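Local structure of adhesion and penetration protein autotransporter (Haemophilus influenzae, 3SYJ) at residues A639-N644 against G650-S655; V665-N670 against K693-I698; Y889-R894 against T907-K912. The protein is the self-associating passenger domain of an autotransporter and a probable serine protease, promoting bacterial aggregation and adherence to and invasion of host cells. All coordinates share one frame; numbering follows the deposited sequence.

Contact 1: A639-N644 against G650-S655; sequences AVVSRN and GNWTVS
The indole of Trp-652 reaches across the interior of a right-handed beta-helix and meets Ala-639 and Val-641, both pointing inward from another wall of the solenoid. The methyl of Ala-639 sits at the edge of the ring, near its plane, with CB 4.0 Å from CZ3 of Trp-652. Val-641 approaches the same six-membered ring obliquely, its CG2 4.3 Å from CZ2 of Trp-652. Between them on strand 638-641, Val-640 follows the usual alternation of a strand and points away from the Trp-652 side. The backbones stay well apart, so the contact is made by side chains alone. Trp-652 is set for this by a first torsion that places CG anti to its own carbonyl carbon (chi1 -72°). Around it, the indole stacks with Phe-632 and meets Phe-662 edge-to-face, so that aromatic neighbours flank it. Beyond the strand end, Arg-643 forms a salt bridge to Asp-619 and a cation-pi contact with Trp-622. Its guanidinium is further anchored in plane by the neighbouring amide, NE of Arg-643 lying 2.7 Å from OD1 of Asn-644, nearly along the C=O axis.

Contact 2: V665-N670 against K693-I698; sequences VPNQQN and KVINSI
A type II beta turn, Val-665 to Gln-668, packs here against the short helix 692-697, both belonging to an excursion from the beta-solenoid that also carries the hairpin of strands 669-675 and 682-688. Ile-695 is the one helix residue that touches the turn, and it does so with two branches at the protein surface. Its CG2 meets the pyrrolidine ring of Pro-666, 4.2 Å from CB of that proline. Its CD1 extends towards the next turn residue and comes 4.5 Å from OD1 of Asn-667, a loose contact between a methyl and an amide oxygen. The chi1 of -72° and extended chi2 of 161° carry CD1 out to that amide. Pro-666 and Asn-667 hold the two central positions of the turn, Asn-667 with the positive phi (69°) that a type II turn requires there.

Each partner is braced from within. Across the base of the turn, the Asn-670 amide makes a pair of bonds with the backbone of Val-665: OD1 accepts from Val-665 N at 2.8 Å, while ND2 donates to Val-665 O at 3.2 Å, approaching from above the carbonyl plane. Near the helix end, the carbonyl oxygen of Val-694 takes two donors from one residue, Ser-697 N at 3.0 Å and the Ser-697 hydroxyl OG at 2.9 Å.

Contact 3: Y889-R894 against T907-K912; sequences YILSVR and TLVESK
Leu-891 and Val-893, two residues apart on one strand, point their side chains the same way; the Leu-908 methyl CD1 sits between them, and Val-909 meets Leu-891 only. The closest approach is between Val-893 CG2 and Leu-908 CD1, 3.7 Å apart, where the two side chains cross obliquely instead of lying alongside. On Val-893, a chi1 of 176° puts CG1 anti to the backbone N and turns CG2, the other branch, to meet Leu-908. Leu-908 holds an extended chi2, which pushes CD1 forward, and that one methyl serves two partners: besides Val-893 it reaches CD2 of Leu-891 at 4.3 Å. The same CD2 of Leu-891 also meets CG2 of Val-909 at 3.9 Å, again with the side chains set at a slant, so the two leucine methyls link the four residues into a continuous chain of apolar contacts.

These strands belong to the C-terminal part of the passenger's beta-helix, in the pertactin-like region, and the contact spans its interior from one wall to another. Leu-908 and Val-909 both face Phe-946 of the antiparallel strand 945-949 in a classic beta bulge, which lets two consecutive side chains point inward; the chain also turns a corner here. By contrast, Ser-892, between the two inward-facing residues of strand 887-895, turns away and hydrogen-bonds through OG to Tyr-824 OH. Further apolar side chains close round the cluster, Phe-923 touching both Leu-891 and Val-909 while Leu-948 packs on Leu-908.

In the fold
Contacts 1 and 3 are buried and wholly apolar, each joining different walls of the beta-helix through its interior, but contact 1 is dominated by one aromatic ring and contact 3 by branched aliphatic methyls. Their centres lie about 44 Å apart, in the second beta-solenoid repeat region and the pertactin-like region respectively. Contact 2 lies in the same family region as contact 1 but at the surface, where a turn and a helix meet through one isoleucine, whose partners include an amide as well as a proline ring. Contacts 1 and 2 touch: Arg-643 and Asn-644, beyond the strand end of contact 1, pack against Val-694, Ser-697 and Ile-698, joining the solenoid wall to the excursion.

Contact 1: A639-N644 against G650-S655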
loop_
_atom_site.group_PDB
_atom_site.type_symbol
_atom_site.label_atom_id
_atom_site.label_comp_id
_atom_site.label_asym_id
_atom_site.label_seq_id
_atom_site.Cartn_x
_atom_site.Cartn_y
_atom_site.Cartn_z
ATOM N N ALA A 639 -10.671 25.128 -16.100
ATOM C CA ALA A 639 -9.212 25.260 -16.016
ATOM C C ALA A 639 -8.531 24.417 -17.095
ATOM O O ALA A 639 -8.814 23.229 -17.228
ATOM C CB ALA A 639 -8.711 24.844 -14.628
ATOM N N VAL A 640 -7.624 25.020 -17.858
ATOM C CA VAL A 640 -6.972 24.305 -18.951
ATOM C C VAL A 640 -5.459 24.413 -18.849
ATOM O O VAL A 640 -4.917 25.514 -18.744
ATOM C CB VAL A 640 -7.413 24.849 -20.323
ATOM C CG1 VAL A 640 -6.749 24.059 -21.453
ATOM C CG2 VAL A 640 -8.928 24.811 -20.457
ATOM N N VAL A 641 -4.780 23.270 -18.864
ATOM C CA VAL A 641 -3.321 23.254 -18.920
ATOM C C VAL A 641 -2.914 22.958 -20.359
ATOM O O VAL A 641 -3.150 21.860 -20.867
ATOM C CB VAL A 641 -2.722 22.208 -17.968
ATOM C CG1 VAL A 641 -1.202 22.303 -17.955
ATOM C CG2 VAL A 641 -3.290 22.386 -16.561
ATOM N N SER A 642 -2.313 23.951 -21.013
ATOM C CA SER A 642 -2.135 23.930 -22.461
ATOM C C SER A 642 -0.668 23.660 -22.786
ATOM O O SER A 642 0.079 23.170 -21.939
ATOM C CB SER A 642 -2.462 25.309 -23.055
ATOM O OG SER A 642 -2.580 25.256 -24.468
ATOM N N ARG A 643 -0.261 23.977 -24.013
ATOM C CA ARG A 643 0.996 23.496 -24.585
ATOM C C ARG A 643 2.203 24.153 -23.941
ATOM O O ARG A 643 2.113 25.266 -23.427
ATOM C CB ARG A 643 1.033 23.719 -26.100
ATOM C CG ARG A 643 0.749 25.156 -26.547
ATOM C CD ARG A 643 1.074 25.349 -28.030
ATOM N NE ARG A 643 2.503 25.191 -28.282
ATOM C CZ ARG A 643 3.089 25.399 -29.458
ATOM N NH1 ARG A 643 2.369 25.780 -30.509
ATOM N NH2 ARG A 643 4.401 25.221 -29.583
ATOM N N ASN A 644 3.331 23.452 -23.987
ATOM C CA ASN A 644 4.584 23.929 -23.412
ATOM C C ASN A 644 4.510 24.229 -21.914
ATOM O O ASN A 644 5.064 25.218 -21.425
ATOM C CB ASN A 644 5.145 25.109 -24.210
ATOM C CG ASN A 644 5.440 24.738 -25.660
ATOM O OD1 ASN A 644 4.623 24.990 -26.546
ATOM N ND2 ASN A 644 6.599 24.111 -25.902
ATOM N N GLY A 650 0.920 20.043 -7.674
ATOM C CA GLY A 650 -0.084 20.389 -6.684
ATOM C C GLY A 650 -1.299 19.493 -6.829
ATOM O O GLY A 650 -1.448 18.811 -7.843
ATOM N N ASN A 651 -2.175 19.493 -5.826
ATOM C CA ASN A 651 -3.345 18.622 -5.850
ATOM C C ASN A 651 -4.571 19.358 -6.361
ATOM O O ASN A 651 -4.758 20.536 -6.069
ATOM C CB ASN A 651 -3.606 18.028 -4.463
ATOM C CG ASN A 651 -2.463 17.143 -3.983
ATOM O OD1 ASN A 651 -1.890 16.364 -4.750
ATOM N ND2 ASN A 651 -2.123 17.266 -2.709
ATOM N N TRP A 652 -5.402 18.659 -7.122
ATOM C CA TRP A 652 -6.537 19.281 -7.789
ATOM C C TRP A 652 -7.846 18.877 -7.138
ATOM O O TRP A 652 -8.059 17.707 -6.835
ATOM C CB TRP A 652 -6.558 18.906 -9.281
ATOM C CG TRP A 652 -5.475 19.588 -10.084
ATOM C CD1 TRP A 652 -4.141 19.266 -10.112
ATOM C CD2 TRP A 652 -5.634 20.712 -10.961
ATOM N NE1 TRP A 652 -3.469 20.124 -10.948
ATOM C CE2 TRP A 652 -4.361 21.019 -11.482
ATOM C CE3 TRP A 652 -6.731 21.485 -11.357
ATOM C CZ2 TRP A 652 -4.155 22.070 -12.375
ATOM C CZ3 TRP A 652 -6.524 22.531 -12.240
ATOM C CH2 TRP A 652 -5.247 22.813 -12.740
ATOM N N THR A 653 -8.715 19.858 -6.922
ATOM C CA THR A 653 -10.088 19.598 -6.517
ATOM C C THR A 653 -11.058 20.328 -7.444
ATOM O O THR A 653 -11.117 21.558 -7.460
ATOM C CB THR A 653 -10.355 20.027 -5.067
ATOM O OG1 THR A 653 -9.488 19.300 -4.190
ATOM C CG2 THR A 653 -11.801 19.735 -4.694
ATOM N N VAL A 654 -11.806 19.559 -8.223
ATOM C CA VAL A 654 -12.759 20.122 -9.162
ATOM C C VAL A 654 -14.159 19.760 -8.686
ATOM O O VAL A 654 -14.465 18.584 -8.477
ATOM C CB VAL A 654 -12.518 19.573 -10.574
ATOM C CG1 VAL A 654 -13.318 20.356 -11.599
ATOM C CG2 VAL A 654 -11.037 19.618 -10.901
ATOM N N SER A 655 -15.006 20.767 -8.504
ATOM C CA SER A 655 -16.299 20.544 -7.877
ATOM C C SER A 655 -17.429 21.224 -8.642
ATOM O O SER A 655 -17.202 21.834 -9.686
ATOM C CB SER A 655 -16.270 21.010 -6.421
ATOM O OG SER A 655 -15.959 22.383 -6.335
#

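Contact 2: V665-N670 against K693-I698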
loop_
_atom_site.group_PDB
_atom_site.type_symbol
_atom_site.label_atom_id
_atom_site.label_comp_id
_atom_site.label_asym_id
_atom_site.label_seq_id
_atom_site.Cartn_x
_atom_site.Cartn_y
_atom_site.Cartn_z
ATOM N N VAL A 665 -3.592 17.679 -27.897
ATOM C CA VAL A 665 -3.605 16.432 -28.657
ATOM C C VAL A 665 -3.031 16.621 -30.060
ATOM O O VAL A 665 -3.526 17.447 -30.833
ATOM C CB VAL A 665 -5.044 15.867 -28.781
ATOM C CG1 VAL A 665 -5.039 14.582 -29.594
ATOM C CG2 VAL A 665 -5.660 15.635 -27.404
ATOM N N PRO A 666 -1.981 15.856 -30.398
ATOM C CA PRO A 666 -1.417 15.936 -31.748
ATOM C C PRO A 666 -2.443 15.562 -32.816
ATOM O O PRO A 666 -3.256 14.668 -32.588
ATOM C CB PRO A 666 -0.290 14.903 -31.715
ATOM C CG PRO A 666 0.065 14.777 -30.279
ATOM C CD PRO A 666 -1.222 14.933 -29.539
ATOM N N ASN A 667 -2.403 16.248 -33.957
ATOM C CA ASN A 667 -3.281 15.952 -35.092
ATOM C C ASN A 667 -4.751 16.270 -34.861
ATOM O O ASN A 667 -5.622 15.745 -35.546
ATOM C CB ASN A 667 -3.105 14.507 -35.548
ATOM C CG ASN A 667 -1.729 14.255 -36.104
ATOM O OD1 ASN A 667 -0.962 13.458 -35.564
ATOM N ND2 ASN A 667 -1.389 14.962 -37.181
ATOM N N GLN A 668 -5.013 17.134 -33.888
ATOM C CA GLN A 668 -6.343 17.684 -33.678
ATOM C C GLN A 668 -6.208 19.178 -33.486
ATOM O O GLN A 668 -5.100 19.708 -33.407
ATOM C CB GLN A 668 -6.989 17.098 -32.429
ATOM C CG GLN A 668 -7.167 15.602 -32.468
ATOM C CD GLN A 668 -7.976 15.092 -31.292
ATOM O OE1 GLN A 668 -8.172 15.800 -30.297
ATOM N NE2 GLN A 668 -8.451 13.855 -31.399
ATOM N N GLN A 669 -7.342 19.859 -33.404
ATOM C CA GLN A 669 -7.331 21.262 -33.044
ATOM C C GLN A 669 -7.325 21.364 -31.533
ATOM O O GLN A 669 -7.990 20.589 -30.851
ATOM C CB GLN A 669 -8.546 21.991 -33.620
ATOM C CG GLN A 669 -8.526 22.087 -35.133
ATOM C CD GLN A 669 -9.458 23.153 -35.668
ATOM O OE1 GLN A 669 -10.473 23.484 -35.046
ATOM N NE2 GLN A 669 -9.119 23.700 -36.833
ATOM N N ASN A 670 -6.549 22.310 -31.017
ATOM C CA ASN A 670 -6.567 22.634 -29.604
ATOM C C ASN A 670 -6.744 24.131 -29.466
ATOM O O ASN A 670 -6.297 24.892 -30.323
ATOM C CB ASN A 670 -5.266 22.198 -28.937
ATOM C CG ASN A 670 -4.900 20.763 -29.261
ATOM O OD1 ASN A 670 -5.185 19.849 -28.492
ATOM N ND2 ASN A 670 -4.275 20.558 -30.413
ATOM N N LYS A 693 7.384 19.086 -36.584
ATOM C CA LYS A 693 8.374 19.881 -35.873
ATOM C C LYS A 693 7.746 20.513 -34.644
ATOM O O LYS A 693 8.346 20.545 -33.570
ATOM C CB LYS A 693 8.924 20.963 -36.802
ATOM C CG LYS A 693 9.909 21.920 -36.150
ATOM C CD LYS A 693 11.254 21.256 -35.891
ATOM C CE LYS A 693 12.356 22.294 -35.648
ATOM N NZ LYS A 693 12.635 23.156 -36.847
ATOM N N VAL A 694 6.528 21.014 -34.811
ATOM C CA VAL A 694 5.793 21.614 -33.715
ATOM C C VAL A 694 5.437 20.545 -32.690
ATOM O O VAL A 694 5.668 20.715 -31.497
ATOM C CB VAL A 694 4.516 22.311 -34.211
ATOM C CG1 VAL A 694 3.764 22.922 -33.047
ATOM C CG2 VAL A 694 4.854 23.375 -35.250
ATOM N N ILE A 695 4.885 19.435 -33.165
ATOM C CA ILE A 695 4.486 18.341 -32.294
ATOM C C ILE A 695 5.655 17.839 -31.462
ATOM O O ILE A 695 5.515 17.587 -30.261
ATOM C CB ILE A 695 3.884 17.173 -33.101
ATOM C CG1 ILE A 695 2.503 17.555 -33.628
ATOM C CG2 ILE A 695 3.801 15.905 -32.258
ATOM C CD1 ILE A 695 2.045 16.702 -34.779
ATOM N N ASN A 696 6.812 17.704 -32.097
ATOM C CA ASN A 696 7.984 17.171 -31.411
ATOM C C ASN A 696 8.581 18.161 -30.425
ATOM O O ASN A 696 9.365 17.775 -29.563
ATOM C CB ASN A 696 9.060 16.734 -32.414
ATOM C CG ASN A 696 8.699 15.450 -33.143
ATOM O OD1 ASN A 696 7.960 14.605 -32.627
ATOM N ND2 ASN A 696 9.229 15.295 -34.350
ATOM N N SER A 697 8.219 19.435 -30.556
ATOM C CA SER A 697 8.780 20.469 -29.698
ATOM C C SER A 697 7.980 20.623 -28.405
ATOM O O SER A 697 8.447 21.225 -27.446
ATOM C CB SER A 697 8.837 21.808 -30.431
ATOM O OG SER A 697 7.591 22.475 -30.331
ATOM N N ILE A 698 6.777 20.073 -28.377
ATOM C CA ILE A 698 5.936 20.190 -27.197
ATOM C C ILE A 698 6.172 19.064 -26.181
ATOM O O ILE A 698 6.026 17.884 -26.504
ATOM C CB ILE A 698 4.454 20.250 -27.588
ATOM C CG1 ILE A 698 4.220 21.418 -28.551
ATOM C CG2 ILE A 698 3.587 20.358 -26.342
ATOM C CD1 ILE A 698 2.813 21.525 -29.086
#

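Contact 3: Y889-R894 against T907-K912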
loop_
_atom_site.group_PDB
_atom_site.type_symbol
_atom_site.label_atom_id
_atom_site.label_comp_id
_atom_site.label_asym_id
_atom_site.label_seq_id
_atom_site.Cartn_x
_atom_site.Cartn_y
_atom_site.Cartn_z
ATOM N N TYR A 889 -19.492 -15.916 -26.118
ATOM C CA TYR A 889 -18.070 -15.760 -25.850
ATOM C C TYR A 889 -17.214 -16.873 -26.434
ATOM O O TYR A 889 -17.676 -17.993 -26.646
ATOM C CB TYR A 889 -17.838 -15.632 -24.346
ATOM C CG TYR A 889 -18.705 -14.563 -23.729
ATOM C CD1 TYR A 889 -18.364 -13.221 -23.840
ATOM C CD2 TYR A 889 -19.879 -14.891 -23.063
ATOM C CE1 TYR A 889 -19.154 -12.236 -23.293
ATOM C CE2 TYR A 889 -20.679 -13.912 -22.511
ATOM C CZ TYR A 889 -20.310 -12.585 -22.629
ATOM O OH TYR A 889 -21.098 -11.600 -22.086
ATOM N N ILE A 890 -15.962 -16.538 -26.713
ATOM C CA ILE A 890 -14.999 -17.511 -27.193
ATOM C C ILE A 890 -14.045 -17.842 -26.060
ATOM O O ILE A 890 -13.585 -16.953 -25.344
ATOM C CB ILE A 890 -14.212 -16.977 -28.395
ATOM C CG1 ILE A 890 -15.120 -16.901 -29.623
ATOM C CG2 ILE A 890 -13.000 -17.854 -28.673
ATOM C CD1 ILE A 890 -14.457 -16.302 -30.843
ATOM N N LEU A 891 -13.775 -19.131 -25.884
ATOM C CA LEU A 891 -12.812 -19.584 -24.893
ATOM C C LEU A 891 -11.550 -20.062 -25.583
ATOM O O LEU A 891 -11.594 -20.939 -26.441
ATOM C CB LEU A 891 -13.397 -20.710 -24.039
ATOM C CG LEU A 891 -14.001 -20.309 -22.694
ATOM C CD1 LEU A 891 -14.915 -19.108 -22.853
ATOM C CD2 LEU A 891 -14.743 -21.477 -22.063
ATOM N N SER A 892 -10.422 -19.474 -25.210
ATOM C CA SER A 892 -9.141 -19.890 -25.750
ATOM C C SER A 892 -8.300 -20.437 -24.611
ATOM O O SER A 892 -8.195 -19.816 -23.556
ATOM C CB SER A 892 -8.437 -18.715 -26.422
ATOM O OG SER A 892 -7.350 -19.171 -27.202
ATOM N N VAL A 893 -7.709 -21.607 -24.816
ATOM C CA VAL A 893 -6.983 -22.270 -23.739
ATOM C C VAL A 893 -5.555 -22.611 -24.133
ATOM O O VAL A 893 -5.320 -23.196 -25.195
ATOM C CB VAL A 893 -7.694 -23.562 -23.279
ATOM C CG1 VAL A 893 -6.857 -24.281 -22.229
ATOM C CG2 VAL A 893 -9.080 -23.246 -22.746
ATOM N N ARG A 894 -4.609 -22.223 -23.279
ATOM C CA ARG A 894 -3.216 -22.633 -23.421
ATOM C C ARG A 894 -2.821 -23.548 -22.274
ATOM O O ARG A 894 -2.881 -23.168 -21.109
ATOM C CB ARG A 894 -2.282 -21.425 -23.523
ATOM C CG ARG A 894 -2.316 -20.741 -24.881
ATOM C CD ARG A 894 -1.269 -19.648 -24.996
ATOM N NE ARG A 894 -1.598 -18.727 -26.078
ATOM C CZ ARG A 894 -1.148 -18.838 -27.321
ATOM N NH1 ARG A 894 -0.316 -19.824 -27.644
ATOM N NH2 ARG A 894 -1.522 -17.954 -28.236
ATOM N N THR A 907 -13.123 -27.939 -15.054
ATOM C CA THR A 907 -14.071 -26.835 -15.103
ATOM C C THR A 907 -13.356 -25.549 -15.523
ATOM O O THR A 907 -12.302 -25.216 -14.981
ATOM C CB THR A 907 -14.771 -26.632 -13.735
ATOM O OG1 THR A 907 -15.386 -27.860 -13.322
ATOM C CG2 THR A 907 -15.834 -25.538 -13.819
ATOM N N LEU A 908 -13.919 -24.842 -16.500
ATOM C CA LEU A 908 -13.365 -23.564 -16.932
ATOM C C LEU A 908 -14.277 -22.418 -16.510
ATOM O O LEU A 908 -13.820 -21.413 -15.961
ATOM C CB LEU A 908 -13.149 -23.546 -18.448
ATOM C CG LEU A 908 -11.986 -24.404 -18.947
ATOM C CD1 LEU A 908 -11.793 -24.224 -20.443
ATOM C CD2 LEU A 908 -10.707 -24.067 -18.192
ATOM N N VAL A 909 -15.571 -22.584 -16.762
ATOM C CA VAL A 909 -16.569 -21.604 -16.367
ATOM C C VAL A 909 -17.543 -22.230 -15.379
ATOM O O VAL A 909 -18.179 -23.239 -15.679
ATOM C CB VAL A 909 -17.358 -21.095 -17.582
ATOM C CG1 VAL A 909 -18.336 -20.016 -17.153
ATOM C CG2 VAL A 909 -16.408 -20.567 -18.648
ATOM N N GLU A 910 -17.661 -21.629 -14.200
ATOM C CA GLU A 910 -18.494 -22.189 -13.141
ATOM C C GLU A 910 -19.479 -21.176 -12.580
ATOM O O GLU A 910 -19.459 -19.998 -12.937
ATOM C CB GLU A 910 -17.620 -22.720 -12.005
ATOM C CG GLU A 910 -16.728 -21.660 -11.374
ATOM C CD GLU A 910 -15.739 -22.234 -10.373
ATOM O OE1 GLU A 910 -16.098 -23.191 -9.654
ATOM O OE2 GLU A 910 -14.603 -21.718 -10.302
ATOM N N SER A 911 -20.338 -21.648 -11.688
ATOM C CA SER A 911 -21.269 -20.773 -10.997
ATOM C C SER A 911 -20.692 -20.363 -9.648
ATOM O O SER A 911 -19.903 -21.098 -9.051
ATOM C CB SER A 911 -22.606 -21.480 -10.799
ATOM O OG SER A 911 -23.448 -20.727 -9.947
ATOM N N LYS A 912 -21.102 -19.205 -9.160
ATOM C CA LYS A 912 -20.605 -18.669 -7.910
ATOM C C LYS A 912 -21.127 -19.465 -6.733
ATOM O O LYS A 912 -20.604 -19.379 -5.662
ATOM C CB LYS A 912 -20.920 -17.170 -7.758
ATOM C CG LYS A 912 -22.369 -16.822 -7.852
ATOM C CD LYS A 912 -22.694 -15.377 -7.674
ATOM C CE LYS A 912 -22.241 -14.865 -6.354
ATOM N NZ LYS A 912 -23.001 -13.653 -5.961
#